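Local coordinates for putative fimbrial subunit (Corynebacterium diphtheriae, PDB 4HSQ), which probably serves as the major shaft subunit of a surface pilus used in cell adhesion, here represented by its D2 and D3 domains, at residues 6-17 with 137-146; 242-251 with 262-270. All coordinates share one frame; numbering follows the deposited sequence.

Interaction 1: 6-17 with 137-146; sequences TEKTVKDADQNI and NKTNEVVTYH
The His146 imidazole takes the terminal methyl CD1 of Ile17 over one face, while its edge is turned to the backbone carbonyl of Gln15. The methyl lies 4.2 Å from the ring centroid, a CH-pi contact, and His146 NE2 donates in the ring plane to Gln15 O at 2.8 Å, so face and edge together fix the ring's rotation. This is one end of a beta-sandwich domain, consistent with the CnaA type: strand 7-11, at the border of one sheet, faces strand 142-146 of the other, their directions only 17° apart. Toward the other end a second flat group, the Asn140 amide, presents both its functions to the backbone of Lys8. Asn140 OD1 accepts from Lys8 N at 2.9 Å, the N-H tilted from the carbonyl plane, and Asn140 ND2 gives its hydrogen to a lone pair of Lys8 O at 3.0 Å. An amide suits the place because it can accept and donate at once, much as a neighbouring strand would. Beyond it Thr6 CG2 meets the methyl CG2 of Thr139. Between these ends Val142 fills the interface. Its CG1 meets Lys8 O, and Val142 CG2 lies against the extended lysine chain, 3.8 Å from Lys8 CE. With CG anti to the backbone N (chi1 -176°), that chain runs across the valine, and NZ is joined covalently to Asn120 CG, the intramolecular isopeptide bond, with Asp45 hydrogen-bonded beside it. Val10 slides past Val142 as further apolar filling. Next, Asp12 brings a carboxylate inside, whose OD1 accepts from Asp212 N and His206 NE2. Asp12 OD2 is gripped on the anti side by Thr144 OG1 at 2.8 Å, and receives a bond from a water that also donates to Val143 O at 2.8 Å.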
loop_
_atom_site.group_PDB
_atom_site.type_symbol
_atom_site.label_atom_id
_atom_site.label_comp_id
_atom_site.label_asym_id
_atom_site.label_seq_id
_atom_site.Cartn_x
_atom_site.Cartn_y
_atom_site.Cartn_z
ATOM N N THR A 6 10.629 -8.429 -18.905
ATOM C CA THR A 6 10.995 -7.812 -17.617
ATOM C C THR A 6 9.713 -7.264 -17.007
ATOM O O THR A 6 9.109 -6.358 -17.569
ATOM C CB THR A 6 12.068 -6.750 -17.856
ATOM O OG1 THR A 6 12.994 -7.257 -18.813
ATOM C CG2 THR A 6 12.794 -6.382 -16.617
ATOM N N GLU A 7 9.269 -7.848 -15.889
ATOM C CA GLU A 7 7.971 -7.508 -15.335
ATOM C C GLU A 7 8.027 -7.239 -13.855
ATOM O O GLU A 7 8.756 -7.917 -13.124
ATOM C CB GLU A 7 7.009 -8.684 -15.585
ATOM C CG GLU A 7 5.551 -8.405 -15.221
ATOM C CD GLU A 7 4.510 -9.447 -15.598
ATOM O OE1 GLU A 7 4.889 -10.547 -16.064
ATOM O OE2 GLU A 7 3.305 -9.160 -15.416
ATOM N N LYS A 8 7.221 -6.278 -13.427
ATOM C CA LYS A 8 7.011 -5.958 -12.015
ATOM C C LYS A 8 5.533 -6.199 -11.684
ATOM O O LYS A 8 4.651 -5.813 -12.461
ATOM C CB LYS A 8 7.423 -4.514 -11.692
ATOM C CG LYS A 8 7.313 -4.174 -10.189
ATOM C CD LYS A 8 7.993 -2.838 -9.839
ATOM C CE LYS A 8 7.716 -2.555 -8.391
ATOM N NZ LYS A 8 8.562 -1.477 -7.804
ATOM N N THR A 9 5.273 -6.769 -10.497
ATOM C CA THR A 9 3.928 -6.976 -9.994
ATOM C C THR A 9 3.893 -6.469 -8.558
ATOM O O THR A 9 4.931 -6.341 -7.913
ATOM C CB THR A 9 3.479 -8.453 -10.094
ATOM O OG1 THR A 9 4.438 -9.262 -9.432
ATOM C CG2 THR A 9 3.294 -8.936 -11.555
ATOM N N VAL A 10 2.698 -6.191 -8.064
ATOM C CA VAL A 10 2.503 -5.728 -6.695
ATOM C C VAL A 10 1.363 -6.517 -6.095
ATOM O O VAL A 10 0.348 -6.755 -6.749
ATOM C CB VAL A 10 2.259 -4.198 -6.581
ATOM C CG1 VAL A 10 1.013 -3.743 -7.370
ATOM C CG2 VAL A 10 2.148 -3.757 -5.109
ATOM N N LYS A 11 1.574 -6.982 -4.871
ATOM C CA LYS A 11 0.539 -7.654 -4.117
ATOM C C LYS A 11 0.261 -6.773 -2.914
ATOM O O LYS A 11 1.058 -6.747 -1.988
ATOM C CB LYS A 11 0.961 -9.072 -3.693
ATOM C CG LYS A 11 -0.228 -9.833 -3.140
ATOM C CD LYS A 11 -1.087 -10.363 -4.318
ATOM C CE LYS A 11 -2.378 -11.013 -3.876
ATOM N NZ LYS A 11 -3.247 -10.075 -3.084
ATOM N N ASP A 12 -0.827 -6.005 -2.970
ATOM C CA ASP A 12 -1.156 -5.023 -1.937
ATOM C C ASP A 12 -2.625 -5.061 -1.489
ATOM O O ASP A 12 -2.992 -4.243 -0.640
ATOM C CB ASP A 12 -0.847 -3.603 -2.478
ATOM C CG ASP A 12 -1.593 -3.209 -3.763
ATOM O OD1 ASP A 12 -2.749 -3.635 -3.944
ATOM O OD2 ASP A 12 -1.026 -2.460 -4.566
ATOM N N ALA A 13 -3.477 -5.949 -2.060
ATOM C CA ALA A 13 -4.917 -5.949 -1.696
ATOM C C ALA A 13 -5.139 -5.970 -0.181
ATOM O O ALA A 13 -4.512 -6.745 0.560
ATOM C CB ALA A 13 -5.669 -7.106 -2.348
ATOM N N ASP A 14 -5.972 -5.039 0.264
ATOM C CA ASP A 14 -6.416 -4.804 1.641
ATOM C C ASP A 14 -5.302 -4.344 2.580
ATOM O O ASP A 14 -5.538 -4.209 3.773
ATOM C CB ASP A 14 -7.101 -6.061 2.224
ATOM C CG ASP A 14 -8.287 -6.559 1.407
ATOM O OD1 ASP A 14 -9.179 -5.737 1.075
ATOM O OD2 ASP A 14 -8.311 -7.748 1.078
ATOM N N GLN A 15 -4.128 -4.030 2.069
ATOM C CA GLN A 15 -3.038 -3.604 2.954
ATOM C C GLN A 15 -3.105 -2.097 3.071
ATOM O O GLN A 15 -2.970 -1.385 2.078
ATOM C CB GLN A 15 -1.670 -4.093 2.416
ATOM C CG GLN A 15 -1.587 -5.648 2.260
ATOM C CD GLN A 15 -2.184 -6.363 3.468
ATOM O OE1 GLN A 15 -1.759 -6.175 4.597
ATOM N NE2 GLN A 15 -3.255 -7.103 3.270
ATOM N N ASN A 16 -3.334 -1.603 4.290
ATOM C CA ASN A 16 -3.471 -0.174 4.508
ATOM C C ASN A 16 -2.098 0.469 4.835
ATOM O O ASN A 16 -1.055 -0.159 4.655
ATOM C CB ASN A 16 -4.524 0.047 5.604
ATOM C CG ASN A 16 -5.878 -0.490 5.142
ATOM O OD1 ASN A 16 -6.350 -0.224 4.030
ATOM N ND2 ASN A 16 -6.533 -1.269 5.955
ATOM N N ILE A 17 -2.087 1.738 5.245
ATOM C CA ILE A 17 -0.814 2.368 5.589
ATOM C C ILE A 17 -0.167 1.583 6.758
ATOM O O ILE A 17 -0.871 1.196 7.689
ATOM C CB ILE A 17 -1.032 3.864 5.938
ATOM C CG1 ILE A 17 -1.408 4.709 4.697
ATOM C CG2 ILE A 17 0.110 4.477 6.768
ATOM C CD1 ILE A 17 -0.618 4.579 3.509
ATOM N N ASN A 137 17.392 -3.726 -18.557
ATOM C CA ASN A 137 15.993 -3.958 -18.918
ATOM C C ASN A 137 15.106 -3.407 -17.827
ATOM O O ASN A 137 15.348 -3.683 -16.653
ATOM C CB ASN A 137 15.728 -5.430 -19.138
ATOM C CG ASN A 137 16.465 -5.977 -20.323
ATOM O OD1 ASN A 137 16.652 -5.291 -21.325
ATOM N ND2 ASN A 137 16.879 -7.220 -20.241
ATOM N N LYS A 138 14.169 -2.544 -18.201
ATOM C CA LYS A 138 13.251 -1.909 -17.258
ATOM C C LYS A 138 11.941 -2.667 -17.249
ATOM O O LYS A 138 11.519 -3.222 -18.279
ATOM C CB LYS A 138 13.013 -0.437 -17.634
ATOM C CG LYS A 138 14.288 0.399 -17.725
ATOM C CD LYS A 138 13.998 1.835 -18.135
ATOM C CE LYS A 138 14.189 2.813 -17.003
ATOM N NZ LYS A 138 15.623 3.143 -16.798
ATOM N N THR A 139 11.274 -2.686 -16.089
ATOM C CA THR A 139 9.975 -3.325 -16.007
ATOM C C THR A 139 8.920 -2.313 -16.397
ATOM O O THR A 139 9.205 -1.111 -16.546
ATOM C CB THR A 139 9.691 -3.770 -14.540
ATOM O OG1 THR A 139 9.572 -2.579 -13.748
ATOM C CG2 THR A 139 10.727 -4.743 -13.962
ATOM N N ASN A 140 7.665 -2.790 -16.429
ATOM C CA ASN A 140 6.463 -1.971 -16.483
ATOM C C ASN A 140 6.358 -1.268 -15.153
ATOM O O ASN A 140 7.029 -1.674 -14.190
ATOM C CB ASN A 140 5.229 -2.863 -16.683
ATOM C CG ASN A 140 5.156 -3.965 -15.655
ATOM O OD1 ASN A 140 6.008 -4.846 -15.625
ATOM N ND2 ASN A 140 4.150 -3.938 -14.788
ATOM N N GLU A 141 5.504 -0.262 -15.076
ATOM C CA GLU A 141 5.251 0.446 -13.840
ATOM C C GLU A 141 3.954 -0.058 -13.240
ATOM O O GLU A 141 2.987 -0.273 -13.976
ATOM C CB GLU A 141 5.176 1.953 -14.084
ATOM C CG GLU A 141 5.200 2.752 -12.795
ATOM C CD GLU A 141 5.594 4.190 -13.043
ATOM O OE1 GLU A 141 4.793 4.886 -13.696
ATOM O OE2 GLU A 141 6.701 4.609 -12.631
ATOM N N VAL A 142 3.923 -0.221 -11.908
ATOM C CA VAL A 142 2.737 -0.670 -11.176
ATOM C C VAL A 142 2.346 0.443 -10.253
ATOM O O VAL A 142 3.168 1.294 -9.930
ATOM C CB VAL A 142 2.904 -2.017 -10.414
ATOM C CG1 VAL A 142 3.057 -3.173 -11.386
ATOM C CG2 VAL A 142 4.061 -1.979 -9.399
ATOM N N VAL A 143 1.092 0.472 -9.856
ATOM C CA VAL A 143 0.620 1.558 -9.013
ATOM C C VAL A 143 -0.188 0.980 -7.866
ATOM O O VAL A 143 -0.944 0.027 -8.052
ATOM C CB VAL A 143 -0.207 2.594 -9.847
ATOM C CG1 VAL A 143 -0.484 3.851 -9.043
ATOM C CG2 VAL A 143 0.500 2.965 -11.158
ATOM N N THR A 144 -0.062 1.619 -6.703
ATOM C CA THR A 144 -0.798 1.299 -5.467
ATOM C C THR A 144 -1.439 2.582 -4.997
ATOM O O THR A 144 -0.742 3.591 -4.873
ATOM C CB THR A 144 0.176 0.741 -4.414
ATOM O OG1 THR A 144 0.810 -0.423 -4.959
ATOM C CG2 THR A 144 -0.522 0.399 -3.105
ATOM N N TYR A 145 -2.726 2.537 -4.646
ATOM C CA TYR A 145 -3.439 3.738 -4.212
ATOM C C TYR A 145 -3.934 3.652 -2.787
ATOM O O TYR A 145 -4.570 2.667 -2.400
ATOM C CB TYR A 145 -4.667 3.992 -5.094
ATOM C CG TYR A 145 -4.392 4.254 -6.552
ATOM C CD1 TYR A 145 -4.303 5.557 -7.044
ATOM C CD2 TYR A 145 -4.229 3.203 -7.449
ATOM C CE1 TYR A 145 -4.124 5.803 -8.415
ATOM C CE2 TYR A 145 -4.066 3.439 -8.821
ATOM C CZ TYR A 145 -3.993 4.739 -9.291
ATOM O OH TYR A 145 -3.799 4.959 -10.631
ATOM N N HIS A 146 -3.699 4.718 -2.032
ATOM C CA HIS A 146 -4.182 4.863 -0.656
ATOM C C HIS A 146 -4.741 6.231 -0.501
ATOM O O HIS A 146 -4.218 7.153 -1.111
ATOM C CB HIS A 146 -3.074 4.629 0.392
ATOM C CG HIS A 146 -2.638 3.194 0.528
ATOM N ND1 HIS A 146 -1.733 2.633 -0.351
ATOM C CD2 HIS A 146 -2.980 2.264 1.459
ATOM C CE1 HIS A 146 -1.559 1.386 0.058
ATOM N NE2 HIS A 146 -2.293 1.120 1.143
HETATM O O HOH W 1 -2.466 -1.786 -6.648
#

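Interaction 2: 242-251 with 262-270; sequences TEIEFTRAKI and EVTLVSEIK. With CA (calcium ion), chain B.
Leu265 turns its CG away from its own backbone N (chi1 -170°), which carries both methyls across to segment 242-251. Leu265 and Ile244 slide past each other in opposite directions, Leu265 CD2 lying 3.8 Å from Ile244 CG2. Leu265 CD1 rests against Glu245 O and Lys250 CB, both on the same side of it. Ile244, bent at chi2 (-65°), sends its CD1 to within 3.4 Å of Ser267 OG; the small serine permits this close approach. Strands 242-244 and 264-270 run nearly antiparallel at 168°, but their axes are 9.4 Å apart, so side chains rather than backbone bonds join them. They belong to different sheets of the D3 domain, a prealbumin-like, probably CnaB-type sandwich. Thr242 and Ile269 meet tip to tip further along. Toward the calcium end, Phe246 slides past Leu265, with Phe246 CE1 3.9 Å from Leu265 CB. Ile251 CD1 sits over the centre of the phenyl face, an apolar methyl suited to an aromatic ring, while Ile251 crosses Leu265 at about a right angle, CG1 toward CB. Thr247, at the N-cap, accepts from Lys250 N and starts the short helix. There the packing gives way to coordination: Ile251 O binds calcium at 2.3 Å and Thr264 O at 2.2 Å. A water donating to Lys250 O, Glu253 O, Asp260 OD1 and Asp261 O complete the site. Ile251 O and Thr264 O are 3.3 Å apart without a hydrogen bond, their repulsion offset by the shared cation. All six ligands are oxygens, as befits a hard ion, and the metal thus probably fastens the helix end to strand 264-270.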
loop_
_atom_site.group_PDB
_atom_site.type_symbol
_atom_site.label_atom_id
_atom_site.label_comp_id
_atom_site.label_asym_id
_atom_site.label_seq_id
_atom_site.Cartn_x
_atom_site.Cartn_y
_atom_site.Cartn_z
ATOM N N THR A 242 -21.625 3.420 9.485
ATOM C CA THR A 242 -21.618 4.249 8.278
ATOM C C THR A 242 -20.729 3.576 7.244
ATOM O O THR A 242 -19.559 3.342 7.525
ATOM C CB THR A 242 -21.069 5.659 8.608
ATOM O OG1 THR A 242 -21.894 6.291 9.577
ATOM C CG2 THR A 242 -20.920 6.556 7.366
ATOM N N GLU A 243 -21.252 3.296 6.048
ATOM C CA GLU A 243 -20.408 2.669 5.034
ATOM C C GLU A 243 -19.744 3.754 4.211
ATOM O O GLU A 243 -20.312 4.822 4.010
ATOM C CB GLU A 243 -21.199 1.666 4.152
ATOM C CG GLU A 243 -22.266 2.291 3.279
ATOM C CD GLU A 243 -22.985 1.297 2.389
ATOM O OE1 GLU A 243 -23.042 0.107 2.761
ATOM O OE2 GLU A 243 -23.557 1.720 1.359
ATOM N N ILE A 244 -18.540 3.483 3.756
ATOM C CA ILE A 244 -17.747 4.422 2.967
ATOM C C ILE A 244 -17.394 3.790 1.621
ATOM O O ILE A 244 -16.782 2.718 1.608
ATOM C CB ILE A 244 -16.454 4.778 3.769
ATOM C CG1 ILE A 244 -16.759 5.391 5.160
ATOM C CG2 ILE A 244 -15.495 5.655 2.966
ATOM C CD1 ILE A 244 -17.438 6.714 5.139
ATOM N N GLU A 245 -17.691 4.491 0.516
ATOM C CA GLU A 245 -17.297 4.081 -0.855
ATOM C C GLU A 245 -15.920 4.693 -1.092
ATOM O O GLU A 245 -15.805 5.850 -1.513
ATOM C CB GLU A 245 -18.312 4.558 -1.930
ATOM C CG GLU A 245 -19.754 4.146 -1.686
ATOM C CD GLU A 245 -20.639 4.008 -2.917
ATOM O OE1 GLU A 245 -21.803 3.574 -2.754
ATOM O OE2 GLU A 245 -20.173 4.317 -4.039
ATOM N N PHE A 246 -14.881 3.964 -0.704
ATOM C CA PHE A 246 -13.510 4.477 -0.697
ATOM C C PHE A 246 -12.754 4.178 -2.002
ATOM O O PHE A 246 -11.732 3.508 -2.029
ATOM C CB PHE A 246 -12.801 3.918 0.535
ATOM C CG PHE A 246 -11.667 4.769 1.029
ATOM C CD1 PHE A 246 -11.909 6.010 1.614
ATOM C CD2 PHE A 246 -10.353 4.341 0.898
ATOM C CE1 PHE A 246 -10.847 6.801 2.079
ATOM C CE2 PHE A 246 -9.302 5.135 1.344
ATOM C CZ PHE A 246 -9.556 6.337 1.961
ATOM N N THR A 247 -13.230 4.788 -3.079
ATOM C CA THR A 247 -12.660 4.638 -4.422
ATOM C C THR A 247 -11.801 5.842 -4.791
ATOM O O THR A 247 -11.986 6.933 -4.248
ATOM C CB THR A 247 -13.766 4.442 -5.462
ATOM O OG1 THR A 247 -14.499 5.670 -5.570
ATOM C CG2 THR A 247 -14.697 3.261 -5.115
ATOM N N ARG A 248 -10.870 5.647 -5.720
ATOM C CA ARG A 248 -10.042 6.739 -6.244
ATOM C C ARG A 248 -10.885 7.965 -6.652
ATOM O O ARG A 248 -10.549 9.101 -6.285
ATOM C CB ARG A 248 -9.250 6.250 -7.471
ATOM C CG ARG A 248 -8.108 5.277 -7.128
ATOM C CD ARG A 248 -7.462 4.735 -8.383
ATOM N NE ARG A 248 -8.385 3.956 -9.208
ATOM C CZ ARG A 248 -8.144 3.617 -10.470
ATOM N NH1 ARG A 248 -6.999 3.960 -11.050
ATOM N NH2 ARG A 248 -9.046 2.946 -11.164
ATOM N N ALA A 249 -11.968 7.738 -7.423
ATOM C CA ALA A 249 -12.841 8.810 -7.920
ATOM C C ALA A 249 -13.541 9.543 -6.774
ATOM O O ALA A 249 -13.565 10.794 -6.784
ATOM C CB ALA A 249 -13.862 8.256 -8.894
ATOM N N LYS A 250 -14.050 8.804 -5.768
ATOM C CA LYS A 250 -14.710 9.451 -4.617
ATOM C C LYS A 250 -13.723 10.270 -3.767
ATOM O O LYS A 250 -14.037 11.377 -3.351
ATOM C CB LYS A 250 -15.439 8.438 -3.717
ATOM C CG LYS A 250 -16.736 7.897 -4.336
ATOM C CD LYS A 250 -17.936 8.836 -4.143
ATOM C CE LYS A 250 -19.202 8.297 -4.772
ATOM N NZ LYS A 250 -19.733 7.112 -4.044
ATOM N N ILE A 251 -12.529 9.755 -3.574
ATOM C CA ILE A 251 -11.486 10.432 -2.772
ATOM C C ILE A 251 -11.033 11.711 -3.475
ATOM O O ILE A 251 -10.861 12.745 -2.829
ATOM C CB ILE A 251 -10.303 9.468 -2.548
ATOM C CG1 ILE A 251 -10.721 8.269 -1.678
ATOM C CG2 ILE A 251 -9.057 10.205 -1.978
ATOM C CD1 ILE A 251 -9.746 7.082 -1.735
ATOM N N GLU A 262 -7.947 16.334 -2.665
ATOM C CA GLU A 262 -7.996 15.231 -3.611
ATOM C C GLU A 262 -7.408 13.902 -3.062
ATOM O O GLU A 262 -7.489 12.905 -3.766
ATOM C CB GLU A 262 -7.315 15.642 -4.946
ATOM C CG GLU A 262 -5.810 15.847 -4.872
ATOM C CD GLU A 262 -5.337 17.250 -4.528
ATOM O OE1 GLU A 262 -6.034 17.968 -3.769
ATOM O OE2 GLU A 262 -4.240 17.622 -5.005
ATOM N N VAL A 263 -6.828 13.877 -1.821
ATOM C CA VAL A 263 -6.256 12.627 -1.268
ATOM C C VAL A 263 -7.060 12.169 -0.025
ATOM O O VAL A 263 -6.697 11.175 0.624
ATOM C CB VAL A 263 -4.723 12.727 -0.941
ATOM C CG1 VAL A 263 -3.908 13.089 -2.177
ATOM C CG2 VAL A 263 -4.436 13.726 0.200
ATOM N N THR A 264 -8.117 12.916 0.315
ATOM C CA THR A 264 -8.941 12.684 1.506
ATOM C C THR A 264 -10.414 12.571 1.162
ATOM O O THR A 264 -10.959 13.392 0.432
ATOM C CB THR A 264 -8.761 13.846 2.528
ATOM O OG1 THR A 264 -7.363 14.123 2.680
ATOM C CG2 THR A 264 -9.391 13.544 3.908
ATOM N N LEU A 265 -11.054 11.588 1.752
ATOM C CA LEU A 265 -12.487 11.443 1.695
ATOM C C LEU A 265 -12.968 11.934 3.037
ATOM O O LEU A 265 -12.419 11.516 4.050
ATOM C CB LEU A 265 -12.893 10.003 1.436
ATOM C CG LEU A 265 -14.378 9.789 1.122
ATOM C CD1 LEU A 265 -14.533 8.724 0.055
ATOM C CD2 LEU A 265 -15.140 9.362 2.355
ATOM N N VAL A 266 -13.954 12.829 3.051
ATOM C CA VAL A 266 -14.512 13.387 4.282
ATOM C C VAL A 266 -15.895 12.781 4.492
ATOM O O VAL A 266 -16.755 12.845 3.611
ATOM C CB VAL A 266 -14.567 14.956 4.300
ATOM C CG1 VAL A 266 -15.204 15.480 5.587
ATOM C CG2 VAL A 266 -13.198 15.573 4.101
ATOM N N SER A 267 -16.091 12.188 5.655
ATOM C CA SER A 267 -17.349 11.570 6.072
ATOM C C SER A 267 -17.957 12.373 7.224
ATOM O O SER A 267 -17.339 12.414 8.284
ATOM C CB SER A 267 -17.087 10.134 6.530
ATOM O OG SER A 267 -18.291 9.499 6.936
ATOM N N GLU A 268 -19.147 12.999 7.033
ATOM C CA GLU A 268 -19.839 13.752 8.109
ATOM C C GLU A 268 -20.824 12.850 8.761
ATOM O O GLU A 268 -21.630 12.246 8.059
ATOM C CB GLU A 268 -20.568 15.008 7.599
ATOM C CG GLU A 268 -19.664 16.127 7.149
ATOM C CD GLU A 268 -20.313 17.494 7.036
ATOM O OE1 GLU A 268 -21.555 17.571 6.895
ATOM O OE2 GLU A 268 -19.561 18.493 7.065
ATOM N N ILE A 269 -20.716 12.672 10.087
ATOM C CA ILE A 269 -21.568 11.737 10.831
ATOM C C ILE A 269 -22.317 12.545 11.874
ATOM O O ILE A 269 -21.702 13.332 12.604
ATOM C CB ILE A 269 -20.735 10.559 11.429
ATOM C CG1 ILE A 269 -20.081 9.739 10.269
ATOM C CG2 ILE A 269 -21.623 9.647 12.322
ATOM C CD1 ILE A 269 -19.036 8.780 10.625
ATOM N N LYS A 270 -23.650 12.376 11.910
ATOM C CA LYS A 270 -24.500 13.180 12.791
ATOM C C LYS A 270 -24.836 12.442 14.093
ATOM O O LYS A 270 -24.837 11.213 14.144
ATOM C CB LYS A 270 -25.808 13.604 12.079
ATOM C CG LYS A 270 -25.673 14.139 10.657
ATOM C CD LYS A 270 -25.417 15.637 10.600
ATOM C CE LYS A 270 -25.452 16.131 9.171
ATOM N NZ LYS A 270 -24.842 17.479 9.035
HETATM CA CA CA B . -11.575 14.420 -1.460
HETATM O O HOH W 2 -13.685 13.121 -1.415
#

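Along the chain the two contacts come in series, interaction 1 closing before interaction 2 opens, with centres about 23 Å apart. Interaction 1 joins the two sheets of the first domain, interaction 2 those of the second. Strand 142-155 connects them: it begins inside interaction 1, continues into the second domain and there pairs in parallel with strand 264-271 of interaction 2. At the junction the contacts touch, Tyr145 OH lying 3.4 Å from Arg248 NH1, and the nearest side-chain atoms of His146 and Ile251 are about 7 Å apart. A continuous strand, an isopeptide bond in one domain and a calcium site in the other are consistent with a sturdy, elongated pilus subunit.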